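Local coordinates for protein UDP-galactopyranose mutase (Deinococcus radiodurans, PDB 3HDQ) that binds FAD and UDP-galactose and probably catalyses the interconversion of UDP-galactopyranose and UDP-galactofuranose, at residues D354-D358 against V359-G363; Q375-A378 against Q379-T383. All blocks are in the same frame, centred on the assembly; numbering follows the deposited sequence.

Contact 1 (D354-D358 against V359-G363); sequences DAAQD and VTFVG
Between helix 340-355 and strand 359-361 the backbone turns at Ala356 to Asp358, which brings Ala356 close to Val359 and the O atoms of these two residues to 3.6 Å of each other. The turn is a helix-to-strand connection of a Rossmann-like domain, leading into the outermost strand of its parallel sheet, and the methyl of Ala356 faces the strand that follows. Ala356 CB lies 4.2 Å from Val359 CB and also meets the Phe361 ring, at its edge and near its plane, with CE1 4.4 Å away. Val359 and Phe361 thus present their side chains on one side of the strand, where Phe264 touches the valine and meets the phenylalanine ring edge-to-face. Thr360 instead packs on Leu387 of helix 373-388, while backbone hydrogen bonds pair Asp358 and Thr360 with Met255, and Thr360 and Val362 with Tyr257, joining the strand to its neighbour 252-257. Val359 has CG1 anti to its own N (chi1 -175°), a rotation that places the other methyl beside that nitrogen and against the preceding peptide: CG2 lies 3.3 Å from Asp358 C and 3.4 Å from Asp358 O.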
loop_
_atom_site.group_PDB
_atom_site.type_symbol
_atom_site.label_atom_id
_atom_site.label_comp_id
_atom_site.label_asym_id
_atom_site.label_seq_id
_atom_site.Cartn_x
_atom_site.Cartn_y
_atom_site.Cartn_z
ATOM N N ASP A 354 10.746 -19.448 -27.075
ATOM C CA ASP A 354 11.110 -18.754 -28.311
ATOM C C ASP A 354 10.094 -19.026 -29.410
ATOM O O ASP A 354 9.948 -18.237 -30.351
ATOM C CB ASP A 354 12.494 -19.197 -28.808
ATOM C CG ASP A 354 13.638 -18.695 -27.925
ATOM O OD1 ASP A 354 14.755 -19.238 -28.059
ATOM O OD2 ASP A 354 13.432 -17.768 -27.104
ATOM N N ALA A 355 9.402 -20.153 -29.292
ATOM C CA ALA A 355 8.465 -20.560 -30.323
ATOM C C ALA A 355 7.048 -20.060 -30.040
ATOM O O ALA A 355 6.236 -19.957 -30.955
ATOM C CB ALA A 355 8.478 -22.070 -30.472
ATOM N N ALA A 356 6.746 -19.761 -28.778
ATOM C CA ALA A 356 5.406 -19.306 -28.422
ATOM C C ALA A 356 5.103 -18.005 -29.153
ATOM O O ALA A 356 5.786 -16.991 -28.981
ATOM C CB ALA A 356 5.268 -19.138 -26.923
ATOM N N GLN A 357 4.078 -18.047 -29.989
ATOM C CA GLN A 357 3.847 -16.966 -30.935
ATOM C C GLN A 357 3.715 -15.599 -30.262
ATOM O O GLN A 357 4.569 -14.720 -30.442
ATOM C CB GLN A 357 2.636 -17.282 -31.826
ATOM C CG GLN A 357 2.779 -18.613 -32.565
ATOM C CD GLN A 357 1.799 -18.774 -33.716
ATOM O OE1 GLN A 357 0.733 -18.157 -33.734
ATOM N NE2 GLN A 357 2.158 -19.617 -34.684
ATOM N N ASP A 358 2.660 -15.428 -29.476
ATOM C CA ASP A 358 2.355 -14.112 -28.927
ATOM C C ASP A 358 2.704 -13.952 -27.449
ATOM O O ASP A 358 1.970 -13.308 -26.705
ATOM C CB ASP A 358 0.883 -13.786 -29.159
ATOM C CG ASP A 358 0.612 -13.346 -30.576
ATOM O OD1 ASP A 358 0.061 -14.165 -31.344
ATOM O OD2 ASP A 358 0.976 -12.196 -30.921
ATOM N N VAL A 359 3.823 -14.536 -27.037
ATOM C CA VAL A 359 4.282 -14.412 -25.666
ATOM C C VAL A 359 5.755 -14.044 -25.640
ATOM O O VAL A 359 6.570 -14.677 -26.312
ATOM C CB VAL A 359 4.071 -15.717 -24.876
ATOM C CG1 VAL A 359 4.438 -15.522 -23.414
ATOM C CG2 VAL A 359 2.631 -16.161 -24.981
ATOM N N THR A 360 6.100 -13.007 -24.885
ATOM C CA THR A 360 7.513 -12.754 -24.619
ATOM C C THR A 360 7.878 -12.876 -23.136
ATOM O O THR A 360 7.158 -12.415 -22.250
ATOM C CB THR A 360 8.083 -11.474 -25.322
ATOM O OG1 THR A 360 8.848 -10.698 -24.396
ATOM C CG2 THR A 360 7.007 -10.627 -25.916
ATOM N N PHE A 361 8.998 -13.548 -22.896
ATOM C CA PHE A 361 9.435 -13.899 -21.559
ATOM C C PHE A 361 10.526 -12.933 -21.104
ATOM O O PHE A 361 11.468 -12.657 -21.849
ATOM C CB PHE A 361 9.933 -15.355 -21.542
ATOM C CG PHE A 361 8.861 -16.365 -21.861
ATOM C CD1 PHE A 361 8.340 -16.463 -23.143
ATOM C CD2 PHE A 361 8.364 -17.203 -20.873
ATOM C CE1 PHE A 361 7.353 -17.363 -23.433
ATOM C CE2 PHE A 361 7.369 -18.117 -21.161
ATOM C CZ PHE A 361 6.866 -18.200 -22.450
ATOM N N VAL A 362 10.379 -12.405 -19.889
ATOM C CA VAL A 362 11.297 -11.392 -19.366
ATOM C C VAL A 362 11.428 -11.533 -17.866
ATOM O O VAL A 362 10.444 -11.816 -17.190
ATOM C CB VAL A 362 10.787 -9.950 -19.618
ATOM C CG1 VAL A 362 11.904 -8.944 -19.354
ATOM C CG2 VAL A 362 10.241 -9.798 -21.028
ATOM N N GLY A 363 12.641 -11.328 -17.350
ATOM C CA GLY A 363 12.854 -11.233 -15.916
ATOM C C GLY A 363 13.606 -12.405 -15.321
ATOM O O GLY A 363 13.871 -13.397 -16.007
#

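Contact 2 (Q375-A378 against Q379-T383); sequences QVVA and QALAT. With FAD (flavin-adenine dinucleotide), chain L.
Leu381 lies along the helix beside Val377, one turn earlier, and its side chain climbs over that residue's carbonyl. Its CB is 3.7 Å from Val377 O. Leu381 CG comes to 3.3 Å from Val377 O. At the tip, CD1 ends 4.1 Å from Val377 CG1, the two side chains running side by side in the same direction. CG stands beside the leucine's own N (chi1 -66°), which directs the branch back over the preceding turn. Beneath it, Leu381 N donates to Val377 O nearly along the C=O axis, one of four successive i to i+4 bonds across the segments. Further on, Gln379 O accepts twice, from Thr383 N and from Thr383 OG1, which approaches from above the carbonyl plane. Val376 meets the cofactor with both methyls: CG1 is 3.7 Å from the phosphate oxygen O2P of FAD, and CG2 is 3.8 Å from its ribityl O3'. Cutting this side chain back to an alanine would remove both methyls and is likely to leave a gap beside the FAD phosphate and ribityl oxygens and to weaken the packing on Phe39 and Tyr371. With Val377, Ala380 and Leu381 set against helix 39-50, this is the flank of a helix walling the FAD pocket of a Rossmann-like flavoprotein.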
loop_
_atom_site.group_PDB
_atom_site.type_symbol
_atom_site.label_atom_id
_atom_site.label_comp_id
_atom_site.label_asym_id
_atom_site.label_seq_id
_atom_site.Cartn_x
_atom_site.Cartn_y
_atom_site.Cartn_z
ATOM N N GLN A 375 19.781 -5.101 -13.598
ATOM C CA GLN A 375 19.887 -5.958 -14.787
ATOM C C GLN A 375 18.519 -6.330 -15.322
ATOM O O GLN A 375 18.323 -6.404 -16.533
ATOM C CB GLN A 375 20.661 -7.244 -14.474
ATOM C CG GLN A 375 22.113 -7.020 -14.088
ATOM C CD GLN A 375 22.782 -8.296 -13.618
ATOM O OE1 GLN A 375 22.439 -8.846 -12.565
ATOM N NE2 GLN A 375 23.742 -8.774 -14.394
ATOM N N VAL A 376 17.566 -6.576 -14.427
ATOM C CA VAL A 376 16.202 -6.815 -14.890
ATOM C C VAL A 376 15.628 -5.563 -15.558
ATOM O O VAL A 376 15.029 -5.662 -16.626
ATOM C CB VAL A 376 15.263 -7.358 -13.797
ATOM C CG1 VAL A 376 13.816 -7.376 -14.296
ATOM C CG2 VAL A 376 15.699 -8.771 -13.400
ATOM N N VAL A 377 15.825 -4.390 -14.957
ATOM C CA VAL A 377 15.381 -3.160 -15.603
ATOM C C VAL A 377 15.990 -3.042 -17.016
ATOM O O VAL A 377 15.286 -2.773 -17.989
ATOM C CB VAL A 377 15.689 -1.897 -14.766
ATOM C CG1 VAL A 377 15.372 -0.651 -15.563
ATOM C CG2 VAL A 377 14.887 -1.894 -13.460
ATOM N N ALA A 378 17.290 -3.273 -17.128
ATOM C CA ALA A 378 17.972 -3.182 -18.420
ATOM C C ALA A 378 17.402 -4.191 -19.407
ATOM O O ALA A 378 17.246 -3.890 -20.586
ATOM C CB ALA A 378 19.493 -3.391 -18.260
ATOM N N GLN A 379 17.104 -5.392 -18.917
ATOM C CA GLN A 379 16.487 -6.417 -19.759
ATOM C C GLN A 379 15.129 -5.940 -20.281
ATOM O O GLN A 379 14.823 -6.075 -21.469
ATOM C CB GLN A 379 16.329 -7.749 -19.004
ATOM C CG GLN A 379 16.039 -8.946 -19.918
ATOM C CD GLN A 379 15.637 -10.211 -19.158
ATOM O OE1 GLN A 379 14.891 -10.154 -18.174
ATOM N NE2 GLN A 379 16.126 -11.364 -19.623
ATOM N N ALA A 380 14.320 -5.387 -19.385
ATOM C CA ALA A 380 12.979 -4.928 -19.740
ATOM C C ALA A 380 13.007 -3.778 -20.758
ATOM O O ALA A 380 12.210 -3.756 -21.698
ATOM C CB ALA A 380 12.196 -4.534 -18.475
ATOM N N LEU A 381 13.931 -2.834 -20.573
ATOM C CA LEU A 381 14.076 -1.711 -21.492
ATOM C C LEU A 381 14.478 -2.219 -22.863
ATOM O O LEU A 381 14.000 -1.718 -23.876
ATOM C CB LEU A 381 15.117 -0.706 -20.996
ATOM C CG LEU A 381 14.754 0.030 -19.703
ATOM C CD1 LEU A 381 15.905 0.929 -19.264
ATOM C CD2 LEU A 381 13.472 0.832 -19.884
ATOM N N ALA A 382 15.366 -3.208 -22.894
ATOM C CA ALA A 382 15.840 -3.747 -24.168
ATOM C C ALA A 382 14.747 -4.557 -24.864
ATOM O O ALA A 382 14.656 -4.557 -26.085
ATOM C CB ALA A 382 17.103 -4.595 -23.968
ATOM N N THR A 383 13.915 -5.237 -24.078
ATOM C CA THR A 383 12.782 -5.961 -24.632
ATOM C C THR A 383 11.792 -4.973 -25.243
ATOM O O THR A 383 11.215 -5.242 -26.295
ATOM C CB THR A 383 12.081 -6.838 -23.570
ATOM O OG1 THR A 383 12.969 -7.873 -23.147
ATOM C CG2 THR A 383 10.828 -7.480 -24.127
HETATM P PA FAD L . 9.757 -10.811 -9.547
HETATM O O1A FAD L . 9.959 -9.832 -8.547
HETATM O O2A FAD L . 9.911 -12.088 -8.985
HETATM O O5B FAD L . 8.310 -10.617 -10.058
HETATM C C5B FAD L . 7.629 -11.512 -10.853
HETATM C C4B FAD L . 6.191 -11.447 -10.455
HETATM O O4B FAD L . 5.444 -12.316 -11.228
HETATM C C3B FAD L . 6.047 -11.926 -9.031
HETATM O O3B FAD L . 5.584 -10.937 -8.173
HETATM C C2B FAD L . 5.058 -13.039 -9.114
HETATM O O2B FAD L . 4.155 -12.933 -8.081
HETATM C C1B FAD L . 4.425 -12.831 -10.458
HETATM N N9A FAD L . 3.854 -14.069 -10.980
HETATM C C8A FAD L . 4.449 -15.252 -11.171
HETATM N N7A FAD L . 3.586 -16.113 -11.646
HETATM C C5A FAD L . 2.417 -15.506 -11.769
HETATM C C6A FAD L . 1.175 -15.910 -12.204
HETATM N N6A FAD L . 1.014 -17.063 -12.758
HETATM N N1A FAD L . 0.140 -15.046 -12.215
HETATM C C2A FAD L . 0.316 -13.781 -11.782
HETATM N N3A FAD L . 1.533 -13.385 -11.357
HETATM C C4A FAD L . 2.566 -14.224 -11.336
HETATM N N1 FAD L . 18.578 -7.343 -6.365
HETATM C C2 FAD L . 19.393 -6.288 -6.249
HETATM O O2 FAD L . 19.678 -5.616 -7.194
HETATM N N3 FAD L . 19.878 -5.994 -5.039
HETATM C C4 FAD L . 19.548 -6.745 -3.962
HETATM O O4 FAD L . 19.971 -6.496 -2.884
HETATM C C4X FAD L . 18.738 -7.811 -4.107
HETATM N N5 FAD L . 18.431 -8.561 -3.029
HETATM C C5X FAD L . 17.617 -9.625 -3.173
HETATM C C6 FAD L . 17.299 -10.375 -2.067
HETATM C C7 FAD L . 16.473 -11.455 -2.199
HETATM C C7M FAD L . 16.128 -12.274 -1.024
HETATM C C8 FAD L . 15.954 -11.778 -3.420
HETATM C C8M FAD L . 15.071 -12.964 -3.510
HETATM C C9 FAD L . 16.269 -11.018 -4.528
HETATM C C9A FAD L . 17.108 -9.938 -4.416
HETATM N N10 FAD L . 17.424 -9.168 -5.497
HETATM C C10 FAD L . 18.247 -8.113 -5.325
HETATM C "C1'" FAD L . 16.996 -9.535 -6.870
HETATM C "C2'" FAD L . 15.657 -8.953 -7.260
HETATM O "O2'" FAD L . 14.734 -9.493 -6.384
HETATM C "C3'" FAD L . 15.232 -9.316 -8.680
HETATM O "O3'" FAD L . 16.027 -8.815 -9.661
HETATM C "C4'" FAD L . 13.980 -8.607 -9.045
HETATM O "O4'" FAD L . 13.308 -8.430 -7.836
HETATM C "C5'" FAD L . 13.239 -9.457 -10.033
HETATM O "O5'" FAD L . 12.301 -8.794 -10.798
HETATM P P FAD L . 11.309 -9.630 -11.648
HETATM O O1P FAD L . 10.299 -8.783 -12.147
HETATM O O2P FAD L . 12.046 -10.170 -12.727
HETATM O O3P FAD L . 10.748 -10.779 -10.754
#

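The turn and strand of contact 1 and the helix of contact 2 follow each other along the chain, and although their centres are 15 Å apart they meet directly. Gln379 OE1 approaches Gly363 N at 2.7 Å, a probable hydrogen bond, while its NE2 is bonded to Thr367 OG1, which is also hydrogen-bonded to Gly363 O; the amide thus ties the helix to the end of the strand segment. Packing continues from there, Thr383 CG2 lying 3.8 Å from Thr360 OG1 and 3.9 Å from Val362 CG2. Both contacts reach the cofactor, through Gly363 and Val376, but the Phe361 side chain stays about 10 Å from FAD. The Gln375 side chain comes about 8 Å from the bound UDP-galactose.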